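Local coordinates for lysozyme inhibitor LprI-like N-terminal domain-containing protein (Burkholderia thailandensis, PDB 6AR7) that is of unknown function but, from its all-helical LprI-like domain, may act as a lysozyme inhibitor, at residues Met30-Leu34 against Cys48-Ala52; Val100-Thr104 against Arg219-Asn225; Cys151-Cys157 against Glu203-Val207. All coordinates share one frame; numbering follows the deposited sequence.

Interaction 1 (Met30-Leu34 against Cys48-Ala52); sequences MRQCL and CMDEA
C33 and C48 face each other where two helical segments run antiparallel, their short axes 9.4 Å apart at an angle of 162°, and the CA atoms of these two cysteines are the nearest pair across the contact. The motif is a disulfide-linked helical hairpin: C33 lies near the end of helix 25-34, C48 on helix 42-70, and C33 SG is bonded to C48 SG at 2.1 Å with a left-handed SS torsion of -83°. The sulfurs reach one another from different rotamers. C33 SG stands anti to its own N (chi1 -178°), whereas C48 SG is anti to its carbonyl carbon. On one flank of the bridge, L34 lays its CD2 methyl against C48 CB at 3.5 Å. Along the helix, selenomethionine M30 is extended through chi1 and chi2, which carries SE to 3.6 Å from A52 CB, while chi3 turns only CE; L118 of helix 107-136 touches both M30 and A52. M49, also selenomethionine, lies farther off, its CG 4.4 Å from M30 SE. The carboxylate of E51 comes near the disulfide but is paired with R39, a loop residue that itself touches both cysteines. E51 OE1 lies 3.8 Å from C33 SG.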
HETATM    1  N   MSE A  30       2.064  11.150  15.851  1.00 21.12           N
HETATM    2  CA  MSE A  30       2.981  10.025  15.995  1.00 25.12           C
HETATM    3  C   MSE A  30       4.376  10.497  16.404  1.00 23.63           C
HETATM    4  O   MSE A  30       5.021   9.901  17.264  1.00 23.26           O
HETATM    5  CB  MSE A  30       3.078   9.234  14.703  1.00 18.63           C
HETATM    6  CG  MSE A  30       3.889   7.970  14.853  1.00 26.70           C
HETATM    7 SE   MSE A  30       4.089   7.130  13.104  1.00 43.21          SE
HETATM    8  CE  MSE A  30       5.630   8.138  12.458  1.00 37.50           C
ATOM      9  N   ARG A  31       4.810  11.595  15.783  1.00 29.12           N
ATOM     10  CA  ARG A  31       6.088  12.219  16.119  1.00 25.35           C
ATOM     11  C   ARG A  31       6.146  12.597  17.597  1.00 26.42           C
ATOM     12  O   ARG A  31       7.119  12.294  18.296  1.00 27.61           O
ATOM     13  CB  ARG A  31       6.268  13.446  15.222  1.00 41.35           C
ATOM     14  CG  ARG A  31       7.672  13.858  14.933  1.00 63.18           C
ATOM     15  CD  ARG A  31       7.693  14.837  13.751  1.00 80.48           C
ATOM     16  NE  ARG A  31       7.393  14.167  12.477  1.00 80.85           N
ATOM     17  CZ  ARG A  31       7.184  14.793  11.320  1.00 73.37           C
ATOM     18  NH1 ARG A  31       7.246  16.115  11.252  1.00 73.79           N
ATOM     19  NH2 ARG A  31       6.913  14.096  10.225  1.00 70.48           N
ATOM     20  N   GLN A  32       5.109  13.277  18.085  1.00 24.86           N
ATOM     21  CA  GLN A  32       5.035  13.591  19.504  1.00 30.58           C
ATOM     22  C   GLN A  32       4.964  12.312  20.338  1.00 22.88           C
ATOM     23  O   GLN A  32       5.600  12.214  21.385  1.00 28.72           O
ATOM     24  CB  GLN A  32       3.819  14.478  19.760  1.00 29.19           C
ATOM     25  CG  GLN A  32       3.948  15.824  19.095  1.00 36.05           C
ATOM     26  CD  GLN A  32       2.652  16.587  19.055  1.00 35.51           C
ATOM     27  OE1 GLN A  32       1.574  16.006  18.975  1.00 41.29           O
ATOM     28  NE2 GLN A  32       2.749  17.899  19.104  1.00 40.41           N
ATOM     29  N   CYS A  33       4.223  11.310  19.867  1.00 25.27           N
ATOM     30  CA  CYS A  33       4.119  10.060  20.615  1.00 28.13           C
ATOM     31  C   CYS A  33       5.485   9.384  20.759  1.00 31.74           C
ATOM     32  O   CYS A  33       5.868   8.971  21.861  1.00 31.79           O
ATOM     33  CB  CYS A  33       3.123   9.133  19.917  1.00 31.91           C
ATOM     34  SG  CYS A  33       2.811   7.543  20.728  1.00 32.96           S
ATOM     35  N   LEU A  34       6.255   9.301  19.659  1.00 32.51           N
ATOM     36  CA  LEU A  34       7.568   8.639  19.699  1.00 25.12           C
ATOM     37  C   LEU A  34       8.533   9.338  20.636  1.00 27.60           C
ATOM     38  O   LEU A  34       9.541   8.734  21.030  1.00 30.28           O
ATOM     39  CB  LEU A  34       8.214   8.567  18.296  1.00 22.60           C
ATOM     40  CG  LEU A  34       7.430   7.748  17.275  1.00 24.99           C
ATOM     41  CD1 LEU A  34       7.943   7.966  15.826  1.00 22.46           C
ATOM     42  CD2 LEU A  34       7.474   6.295  17.669  1.00 20.00           C
ATOM     43  N   CYS A  48       3.308   3.412  19.239  1.00 28.95           N
ATOM     44  CA  CYS A  48       3.008   4.685  18.581  1.00 23.72           C
ATOM     45  C   CYS A  48       2.683   4.462  17.108  1.00 26.38           C
ATOM     46  O   CYS A  48       1.724   5.040  16.579  1.00 20.24           O
ATOM     47  CB  CYS A  48       4.171   5.650  18.713  1.00 22.55           C
ATOM     48  SG  CYS A  48       4.492   6.328  20.358  1.00 27.04           S
HETATM   49  N   MSE A  49       3.451   3.602  16.439  1.00 20.55           N
HETATM   50  CA  MSE A  49       3.244   3.379  15.016  1.00 23.79           C
HETATM   51  C   MSE A  49       1.945   2.655  14.783  1.00 23.73           C
HETATM   52  O   MSE A  49       1.231   2.966  13.831  1.00 25.95           O
HETATM   53  CB  MSE A  49       4.425   2.592  14.421  1.00 26.01           C
HETATM   54  CG  MSE A  49       5.725   3.312  14.663  1.00 28.01           C
HETATM   55 SE   MSE A  49       7.334   2.167  14.338  1.00 45.08          SE
HETATM   56  CE  MSE A  49       6.942   2.065  12.448  1.00 17.55           C
ATOM     57  N   ASP A  50       1.632   1.691  15.659  1.00 19.83           N
ATOM     58  CA  ASP A  50       0.368   0.979  15.526  0.55 22.35           C
ATOM     59  C   ASP A  50      -0.820   1.920  15.742  1.00 22.49           C
ATOM     60  O   ASP A  50      -1.845   1.796  15.060  1.00 24.01           O
ATOM     61  CB  ASP A  50       0.320  -0.207  16.499  0.55 24.57           C
ATOM     62  CG  ASP A  50       1.234  -1.369  16.071  0.55 32.20           C
ATOM     63  OD1 ASP A  50       1.611  -1.450  14.881  0.55 39.26           O
ATOM     64  OD2 ASP A  50       1.570  -2.207  16.932  0.55 41.22           O
ATOM     65  N   GLU A  51      -0.704   2.867  16.673  1.00 21.48           N
ATOM     66  CA  GLU A  51      -1.783   3.837  16.875  1.00 22.69           C
ATOM     67  C   GLU A  51      -1.943   4.737  15.649  1.00 25.16           C
ATOM     68  O   GLU A  51      -3.067   5.050  15.238  1.00 24.65           O
ATOM     69  CB  GLU A  51      -1.508   4.669  18.132  1.00 20.08           C
ATOM     70  CG  GLU A  51      -1.829   3.925  19.435  1.00 26.65           C
ATOM     71  CD  GLU A  51      -1.131   4.511  20.647  1.00 31.82           C
ATOM     72  OE1 GLU A  51      -0.375   5.491  20.487  1.00 29.34           O
ATOM     73  OE2 GLU A  51      -1.333   3.981  21.767  1.00 38.01           O
ATOM     74  N   ALA A  52      -0.823   5.147  15.044  1.00 22.58           N
ATOM     75  CA  ALA A  52      -0.878   5.939  13.817  1.00 23.91           C
ATOM     76  C   ALA A  52      -1.536   5.148  12.695  1.00 24.96           C
ATOM     77  O   ALA A  52      -2.357   5.680  11.935  1.00 22.43           O
ATOM     78  CB  ALA A  52       0.542   6.368  13.426  1.00 18.85           C
TER

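Interaction 2 (Val100-Thr104 against Arg219-Asn225); sequences VYETT and RFSETVN
R219 and Y101 meet first: the aliphatic part of the arginine passes the phenol end of the tyrosine, with R219 CD 3.9 Å from Y101 OH. The touch is made by CD and CG of the arginine. One residue on, F220 receives V100 over a face of its ring. V100 CG2 sits 4.2 Å from the F220 ring centroid and 24° off the normal, a CH-pi contact, while V100 CG1, anti to the backbone N, is directed at F220 CD1. The same phenyl ring has Y101 CE2 at its edge, near its plane. T223 then divides its two branches. Its CG2 methyl touches both Y101 CE1, at 3.7 Å, and the CG2 methyl of T104; its OG1 donates to R219 O from above the carbonyl plane and accepts from a water that also bonds Y101 OH, so a bridge of one water joins the two hydroxyls. V224 adds its CB beside V100 CG1 at 4.1 Å. At N225 the backbone takes over: N225 N donates to T103 OG1 at 3.0 Å with an N-H...O angle of 152°. That hydroxyl in turn donates to V100 O, placed there by a chi1 of 75°, and thus links N225 N to V100 O through one side-chain oxygen; T103 is itself part of the type I turn Y101-T104. The contact therefore joins the C-terminal ends of helices 73-101 and 203-223 in an all-helical fold. Helix 107-136 flanks it through M116, which touches both Y101 and F220, and helix 155-174 through L171, which touches F220 and V224.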
ATOM      1  N   VAL A 100       7.678 -13.596   6.230  1.00 32.36           N
ATOM      2  CA  VAL A 100       9.026 -13.060   6.071  1.00 34.55           C
ATOM      3  C   VAL A 100       9.654 -12.771   7.431  1.00 31.95           C
ATOM      4  O   VAL A 100      10.782 -13.186   7.712  1.00 35.95           O
ATOM      5  CB  VAL A 100       9.018 -11.808   5.173  1.00 37.68           C
ATOM      6  CG1 VAL A 100      10.344 -11.053   5.305  1.00 36.80           C
ATOM      7  CG2 VAL A 100       8.792 -12.214   3.708  1.00 32.61           C
ATOM      8  N   TYR A 101       8.943 -12.051   8.296  1.00 28.14           N
ATOM      9  CA  TYR A 101       9.584 -11.573   9.510  1.00 28.32           C
ATOM     10  C   TYR A 101       9.645 -12.598  10.633  1.00 32.71           C
ATOM     11  O   TYR A 101      10.417 -12.401  11.578  1.00 41.64           O
ATOM     12  CB  TYR A 101       8.896 -10.298   9.991  1.00 29.08           C
ATOM     13  CG  TYR A 101       9.313  -9.102   9.173  1.00 30.42           C
ATOM     14  CD1 TYR A 101      10.505  -8.440   9.450  1.00 24.69           C
ATOM     15  CD2 TYR A 101       8.527  -8.638   8.129  1.00 29.40           C
ATOM     16  CE1 TYR A 101      10.893  -7.328   8.712  1.00 27.61           C
ATOM     17  CE2 TYR A 101       8.905  -7.524   7.384  1.00 33.94           C
ATOM     18  CZ  TYR A 101      10.082  -6.878   7.684  1.00 31.97           C
ATOM     19  OH  TYR A 101      10.458  -5.789   6.952  1.00 32.54           O
ATOM     20  N   GLU A 102       8.896 -13.696  10.552  1.00 36.87           N
ATOM     21  CA  GLU A 102       9.079 -14.735  11.556  1.00 48.14           C
ATOM     22  C   GLU A 102      10.386 -15.495  11.365  1.00 49.47           C
ATOM     23  O   GLU A 102      10.763 -16.278  12.239  1.00 41.90           O
ATOM     24  CB  GLU A 102       7.897 -15.704  11.544  1.00 51.32           C
ATOM     25  CG  GLU A 102       7.845 -16.621  10.323  1.00 59.05           C
ATOM     26  CD  GLU A 102       6.739 -17.665  10.429  1.00 68.58           C
ATOM     27  OE1 GLU A 102       6.062 -17.706  11.485  1.00 78.27           O
ATOM     28  OE2 GLU A 102       6.546 -18.438   9.460  1.00 59.50           O
ATOM     29  N   THR A 103      11.094 -15.286  10.259  1.00 46.74           N
ATOM     30  CA  THR A 103      12.412 -15.887  10.089  1.00 43.21           C
ATOM     31  C   THR A 103      13.533 -14.980  10.576  1.00 43.30           C
ATOM     32  O   THR A 103      14.705 -15.327  10.388  1.00 45.41           O
ATOM     33  CB  THR A 103      12.663 -16.256   8.616  1.00 47.23           C
ATOM     34  OG1 THR A 103      12.949 -15.071   7.859  1.00 44.63           O
ATOM     35  CG2 THR A 103      11.449 -16.942   8.010  1.00 50.70           C
ATOM     36  N   THR A 104      13.195 -13.827  11.167  1.00 39.64           N
ATOM     37  CA  THR A 104      14.124 -12.806  11.636  1.00 40.00           C
ATOM     38  C   THR A 104      14.146 -12.753  13.155  1.00 42.66           C
ATOM     39  O   THR A 104      13.268 -13.295  13.832  1.00 43.76           O
ATOM     40  CB  THR A 104      13.724 -11.411  11.132  1.00 35.83           C
ATOM     41  OG1 THR A 104      12.550 -10.954  11.832  1.00 35.24           O
ATOM     42  CG2 THR A 104      13.428 -11.444   9.659  1.00 35.33           C
ATOM     43  N   ARG A 219      12.773  -5.077  -0.145  1.00 27.49           N
ATOM     44  CA  ARG A 219      13.052  -5.180   1.276  1.00 26.93           C
ATOM     45  C   ARG A 219      12.837  -6.598   1.764  1.00 25.93           C
ATOM     46  O   ARG A 219      13.649  -7.123   2.532  1.00 26.54           O
ATOM     47  CB  ARG A 219      12.180  -4.201   2.070  1.00 26.58           C
ATOM     48  CG  ARG A 219      12.371  -4.332   3.555  1.00 24.29           C
ATOM     49  CD  ARG A 219      11.680  -3.178   4.324  1.00 36.03           C
ATOM     50  NE  ARG A 219      12.097  -1.877   3.796  1.00 38.86           N
ATOM     51  CZ  ARG A 219      13.254  -1.283   4.079  1.00 53.74           C
ATOM     52  NH1 ARG A 219      14.119  -1.863   4.902  1.00 60.38           N
ATOM     53  NH2 ARG A 219      13.547  -0.108   3.533  1.00 51.07           N
ATOM     54  N   PHE A 220      11.750  -7.241   1.322  1.00 24.89           N
ATOM     55  CA  PHE A 220      11.527  -8.634   1.686  1.00 25.09           C
ATOM     56  C   PHE A 220      12.710  -9.489   1.274  1.00 30.80           C
ATOM     57  O   PHE A 220      13.168 -10.350   2.034  1.00 31.30           O
ATOM     58  CB  PHE A 220      10.267  -9.164   1.011  1.00 29.84           C
ATOM     59  CG  PHE A 220       9.005  -8.760   1.669  1.00 33.99           C
ATOM     60  CD1 PHE A 220       8.983  -8.411   3.000  1.00 41.21           C
ATOM     61  CD2 PHE A 220       7.824  -8.728   0.948  1.00 26.63           C
ATOM     62  CE1 PHE A 220       7.810  -8.067   3.598  1.00 40.88           C
ATOM     63  CE2 PHE A 220       6.638  -8.369   1.546  1.00 32.24           C
ATOM     64  CZ  PHE A 220       6.633  -8.032   2.872  1.00 34.41           C
ATOM     65  N   SER A 221      13.185  -9.297   0.039  1.00 31.58           N
ATOM     66  CA  SER A 221      14.255 -10.140  -0.475  1.00 30.93           C
ATOM     67  C   SER A 221      15.529  -9.969   0.335  1.00 31.53           C
ATOM     68  O   SER A 221      16.319 -10.911   0.447  1.00 36.82           O
ATOM     69  CB  SER A 221      14.525  -9.829  -1.949  1.00 28.14           C
ATOM     70  OG  SER A 221      15.194  -8.587  -2.070  1.00 31.10           O
ATOM     71  N   GLU A 222      15.725  -8.793   0.930  1.00 34.23           N
ATOM     72  CA  GLU A 222      16.885  -8.532   1.774  1.00 37.13           C
ATOM     73  C   GLU A 222      16.658  -8.944   3.218  1.00 44.20           C
ATOM     74  O   GLU A 222      17.601  -8.922   4.019  1.00 45.05           O
ATOM     75  CB  GLU A 222      17.240  -7.045   1.739  1.00 37.53           C
ATOM     76  CG  GLU A 222      17.629  -6.527   0.368  1.00 36.09           C
ATOM     77  CD  GLU A 222      17.561  -5.007   0.295  1.00 53.89           C
ATOM     78  OE1 GLU A 222      16.871  -4.399   1.147  1.00 57.76           O
ATOM     79  OE2 GLU A 222      18.178  -4.416  -0.615  1.00 57.39           O
ATOM     80  N   THR A 223      15.445  -9.344   3.561  1.00 39.50           N
ATOM     81  CA  THR A 223      15.082  -9.637   4.933  1.00 38.95           C
ATOM     82  C   THR A 223      14.875 -11.118   5.195  1.00 41.57           C
ATOM     83  O   THR A 223      15.368 -11.633   6.199  1.00 40.04           O
ATOM     84  CB  THR A 223      13.802  -8.868   5.302  1.00 35.65           C
ATOM     85  OG1 THR A 223      14.024  -7.457   5.153  1.00 34.03           O
ATOM     86  CG2 THR A 223      13.395  -9.169   6.731  1.00 33.11           C
ATOM     87  N   VAL A 224      14.173 -11.823   4.301  1.00 36.57           N
ATOM     88  CA  VAL A 224      13.803 -13.201   4.579  1.00 34.65           C
ATOM     89  C   VAL A 224      15.057 -14.039   4.740  1.00 39.96           C
ATOM     90  O   VAL A 224      16.077 -13.811   4.076  1.00 38.59           O
ATOM     91  CB  VAL A 224      12.888 -13.772   3.478  1.00 36.08           C
ATOM     92  CG1 VAL A 224      13.687 -14.100   2.190  1.00 33.30           C
ATOM     93  CG2 VAL A 224      12.152 -15.011   4.001  1.00 39.31           C
ATOM     94  N   ASN A 225      14.985 -14.997   5.664  1.00 45.30           N
ATOM     95  CA  ASN A 225      16.090 -15.880   6.020  1.00 54.22           C
ATOM     96  C   ASN A 225      15.605 -17.315   5.860  1.00 59.27           C
ATOM     97  O   ASN A 225      14.720 -17.758   6.597  1.00 62.01           O
ATOM     98  CB  ASN A 225      16.559 -15.605   7.450  1.00 56.63           C
ATOM     99  CG  ASN A 225      17.794 -16.395   7.820  1.00 69.98           C
ATOM    100  OD1 ASN A 225      18.404 -17.042   6.972  1.00 74.31           O
ATOM    101  ND2 ASN A 225      18.165 -16.354   9.098  1.00 72.85           N
TER
HETATM  102  O   HOH W   1      12.987  -5.591   6.962  1.00 29.45           O

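Interaction 3 (Cys151-Cys157 against Glu203-Val207); sequences CMRDAAC and EGERV
D154 and E203 approach from opposite directions, bringing D154 OD2 to 2.7 Å from E203 OE2 with the carboxylate planes 53° apart. Two acid oxygens this close suggest that one group probably holds a proton. V207 packs alongside: its CG2 methyl lies 3.6 Å from D154 OD2 and 3.9 Å from A156 CB, and it also reaches the backbone N of C157. On the other flank, the guanidinium of R206 takes C157 SG over one face, the sulfur 3.9 Å above the plane. These side chains belong to the start of two helices, 155-174 and 203-223, whose N-terminal turns meet here; C157 and V207 are the nearest CA pair. D154 is the N-cap of the first helix, where its OD1 accepts from A156 N, met from above the carboxylate plane. A disulfide between C151 and C157 (SG to SG 2.1 Å) ties the preceding 3-10 turn to the same helix start. E203 is bent at chi2 (69°), which turns its carboxylate toward R206, and E203 OE1 uses its syn lone pair for a salt bridge to R206 NH1 at 3.2 Å, the oxygen lying in the guanidinium plane. Farther out, R206 NH1 also donates to the backbone oxygen of R149.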
ATOM      1  N   CYS A 151       0.870  -1.419 -20.264  1.00 35.56           N
ATOM      2  CA  CYS A 151       2.018  -0.934 -19.513  1.00 45.46           C
ATOM      3  C   CYS A 151       3.254  -0.795 -20.392  1.00 43.14           C
ATOM      4  O   CYS A 151       4.075   0.102 -20.178  1.00 47.92           O
ATOM      5  CB  CYS A 151       2.264  -1.885 -18.338  1.00 45.34           C
ATOM      6  SG  CYS A 151       3.633  -1.507 -17.232  1.00 57.61           S
HETATM    7  N   MSE A 152       3.362  -1.619 -21.420  1.00 40.01           N
HETATM    8  CA  MSE A 152       4.591  -1.619 -22.194  0.56 43.24           C
HETATM    9  C   MSE A 152       4.725  -0.421 -23.141  1.00 46.01           C
HETATM   10  O   MSE A 152       5.808  -0.178 -23.636  1.00 41.64           O
HETATM   11  CB  MSE A 152       4.724  -2.920 -22.974  0.56 48.21           C
HETATM   12  CG  MSE A 152       3.676  -3.133 -24.020  0.56 52.72           C
HETATM   13 SE   MSE A 152       4.143  -4.685 -25.075  0.56 61.13          SE
HETATM   14  CE  MSE A 152       6.000  -4.853 -24.521  0.56 74.08           C
ATOM     15  N   ARG A 153       3.659   0.366 -23.335  1.00 41.10           N
ATOM     16  CA  ARG A 153       3.800   1.601 -24.103  1.00 48.27           C
ATOM     17  C   ARG A 153       4.610   2.640 -23.343  1.00 42.44           C
ATOM     18  O   ARG A 153       5.137   3.579 -23.952  1.00 44.46           O
ATOM     19  CB  ARG A 153       2.448   2.222 -24.462  1.00 49.28           C
ATOM     20  CG  ARG A 153       1.541   1.337 -25.266  1.00 60.25           C
ATOM     21  CD  ARG A 153       0.457   2.126 -26.014  1.00 72.79           C
ATOM     22  NE  ARG A 153       1.045   2.930 -27.084  1.00 79.90           N
ATOM     23  CZ  ARG A 153       0.400   3.328 -28.177  1.00 81.36           C
ATOM     24  NH1 ARG A 153      -0.873   3.009 -28.362  1.00 83.26           N
ATOM     25  NH2 ARG A 153       1.034   4.053 -29.088  1.00 75.93           N
ATOM     26  N   ASP A 154       4.653   2.532 -22.024  1.00 39.82           N
ATOM     27  CA  ASP A 154       5.270   3.535 -21.173  1.00 45.92           C
ATOM     28  C   ASP A 154       6.551   2.940 -20.594  1.00 40.00           C
ATOM     29  O   ASP A 154       6.495   2.068 -19.720  1.00 36.00           O
ATOM     30  CB  ASP A 154       4.279   3.957 -20.086  1.00 41.08           C
ATOM     31  CG  ASP A 154       4.875   4.938 -19.071  1.00 46.87           C
ATOM     32  OD1 ASP A 154       5.985   5.465 -19.278  1.00 48.08           O
ATOM     33  OD2 ASP A 154       4.226   5.164 -18.031  1.00 46.88           O
ATOM     34  N   ALA A 155       7.702   3.448 -21.045  1.00 39.47           N
ATOM     35  CA  ALA A 155       8.979   2.955 -20.532  1.00 38.80           C
ATOM     36  C   ALA A 155       9.061   3.038 -19.004  1.00 40.57           C
ATOM     37  O   ALA A 155       9.667   2.164 -18.368  1.00 38.45           O
ATOM     38  CB  ALA A 155      10.136   3.726 -21.180  1.00 42.23           C
ATOM     39  N   ALA A 156       8.438   4.050 -18.387  1.00 35.88           N
ATOM     40  CA  ALA A 156       8.436   4.119 -16.921  1.00 35.65           C
ATOM     41  C   ALA A 156       7.706   2.930 -16.304  1.00 34.60           C
ATOM     42  O   ALA A 156       8.186   2.320 -15.332  1.00 33.44           O
ATOM     43  CB  ALA A 156       7.809   5.437 -16.453  1.00 34.46           C
ATOM     44  N   CYS A 157       6.547   2.580 -16.866  1.00 35.77           N
ATOM     45  CA  CYS A 157       5.774   1.444 -16.382  1.00 33.10           C
ATOM     46  C   CYS A 157       6.518   0.140 -16.639  1.00 30.12           C
ATOM     47  O   CYS A 157       6.597  -0.726 -15.758  1.00 35.09           O
ATOM     48  CB  CYS A 157       4.401   1.439 -17.071  1.00 37.59           C
ATOM     49  SG  CYS A 157       3.185   0.310 -16.353  1.00 45.32           S
ATOM     50  N   GLU A 203      -1.152   8.119 -15.327  1.00 36.73           N
ATOM     51  CA  GLU A 203      -0.084   7.193 -15.677  1.00 37.03           C
ATOM     52  C   GLU A 203       1.043   7.268 -14.659  1.00 33.73           C
ATOM     53  O   GLU A 203       1.629   6.241 -14.298  1.00 33.29           O
ATOM     54  CB  GLU A 203       0.426   7.477 -17.096  1.00 38.91           C
ATOM     55  CG  GLU A 203       1.496   6.484 -17.567  1.00 41.89           C
ATOM     56  CD  GLU A 203       0.959   5.059 -17.810  1.00 48.49           C
ATOM     57  OE1 GLU A 203      -0.276   4.855 -17.818  1.00 48.78           O
ATOM     58  OE2 GLU A 203       1.783   4.132 -17.994  1.00 49.77           O
ATOM     59  N   GLY A 204       1.350   8.473 -14.169  1.00 36.25           N
ATOM     60  CA  GLY A 204       2.397   8.611 -13.166  1.00 34.10           C
ATOM     61  C   GLY A 204       2.076   7.872 -11.879  1.00 32.39           C
ATOM     62  O   GLY A 204       2.939   7.199 -11.309  1.00 30.68           O
ATOM     63  N   GLU A 205       0.826   7.963 -11.419  1.00 34.49           N
ATOM     64  CA  GLU A 205       0.421   7.223 -10.222  1.00 36.54           C
ATOM     65  C   GLU A 205       0.398   5.723 -10.476  1.00 34.70           C
ATOM     66  O   GLU A 205       0.671   4.932  -9.563  1.00 30.91           O
ATOM     67  CB  GLU A 205      -0.949   7.702  -9.734  1.00 38.67           C
ATOM     68  CG  GLU A 205      -0.995   9.204  -9.507  1.00 54.33           C
ATOM     69  CD  GLU A 205      -2.014   9.623  -8.470  1.00 69.71           C
ATOM     70  OE1 GLU A 205      -2.157   8.911  -7.459  1.00 78.41           O
ATOM     71  OE2 GLU A 205      -2.669  10.665  -8.658  1.00 74.11           O
ATOM     72  N   ARG A 206       0.038   5.312 -11.693  1.00 31.25           N
ATOM     73  CA  ARG A 206       0.134   3.902 -12.048  1.00 31.40           C
ATOM     74  C   ARG A 206       1.570   3.402 -11.872  1.00 26.72           C
ATOM     75  O   ARG A 206       1.809   2.373 -11.234  1.00 27.69           O
ATOM     76  CB  ARG A 206      -0.368   3.713 -13.480  1.00 36.44           C
ATOM     77  CG  ARG A 206      -0.198   2.320 -14.058  1.00 31.08           C
ATOM     78  CD  ARG A 206      -0.449   2.371 -15.569  1.00 30.88           C
ATOM     79  NE  ARG A 206      -0.720   1.037 -16.109  1.00 37.22           N
ATOM     80  CZ  ARG A 206      -0.995   0.784 -17.384  1.00 37.96           C
ATOM     81  NH1 ARG A 206      -1.026   1.780 -18.264  1.00 39.51           N
ATOM     82  NH2 ARG A 206      -1.229  -0.465 -17.780  1.00 40.29           N
ATOM     83  N   VAL A 207       2.540   4.161 -12.380  1.00 29.64           N
ATOM     84  CA  VAL A 207       3.947   3.805 -12.211  1.00 26.91           C
ATOM     85  C   VAL A 207       4.327   3.758 -10.735  1.00 32.39           C
ATOM     86  O   VAL A 207       5.037   2.846 -10.293  1.00 35.74           O
ATOM     87  CB  VAL A 207       4.835   4.790 -12.996  1.00 31.07           C
ATOM     88  CG1 VAL A 207       6.330   4.528 -12.726  1.00 28.27           C
ATOM     89  CG2 VAL A 207       4.525   4.684 -14.514  1.00 36.92           C
TER

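How the interactions relate
Helix 203-223 is shared by interactions 2 and 3: its first turn enters interaction 3 and its last turn interaction 2, with centres 29 Å apart, and along the chain interaction 3 is nested inside the loop closed by interaction 2. Interaction 1 precedes both in sequence and lies on the opposite side of the chain's centre from interaction 3. Interactions 1 and 2 are partly buried, whereas interaction 3 is a surface contact. Their chemistry differs accordingly. A covalent bridge between segments and apolar flanks make interaction 1; rings, methyls, one threonine hydroxyl relay and a bridging water make interaction 2; acids and a guanidinium beside the methyls of V207 make interaction 3, where the disulfide stays within one segment.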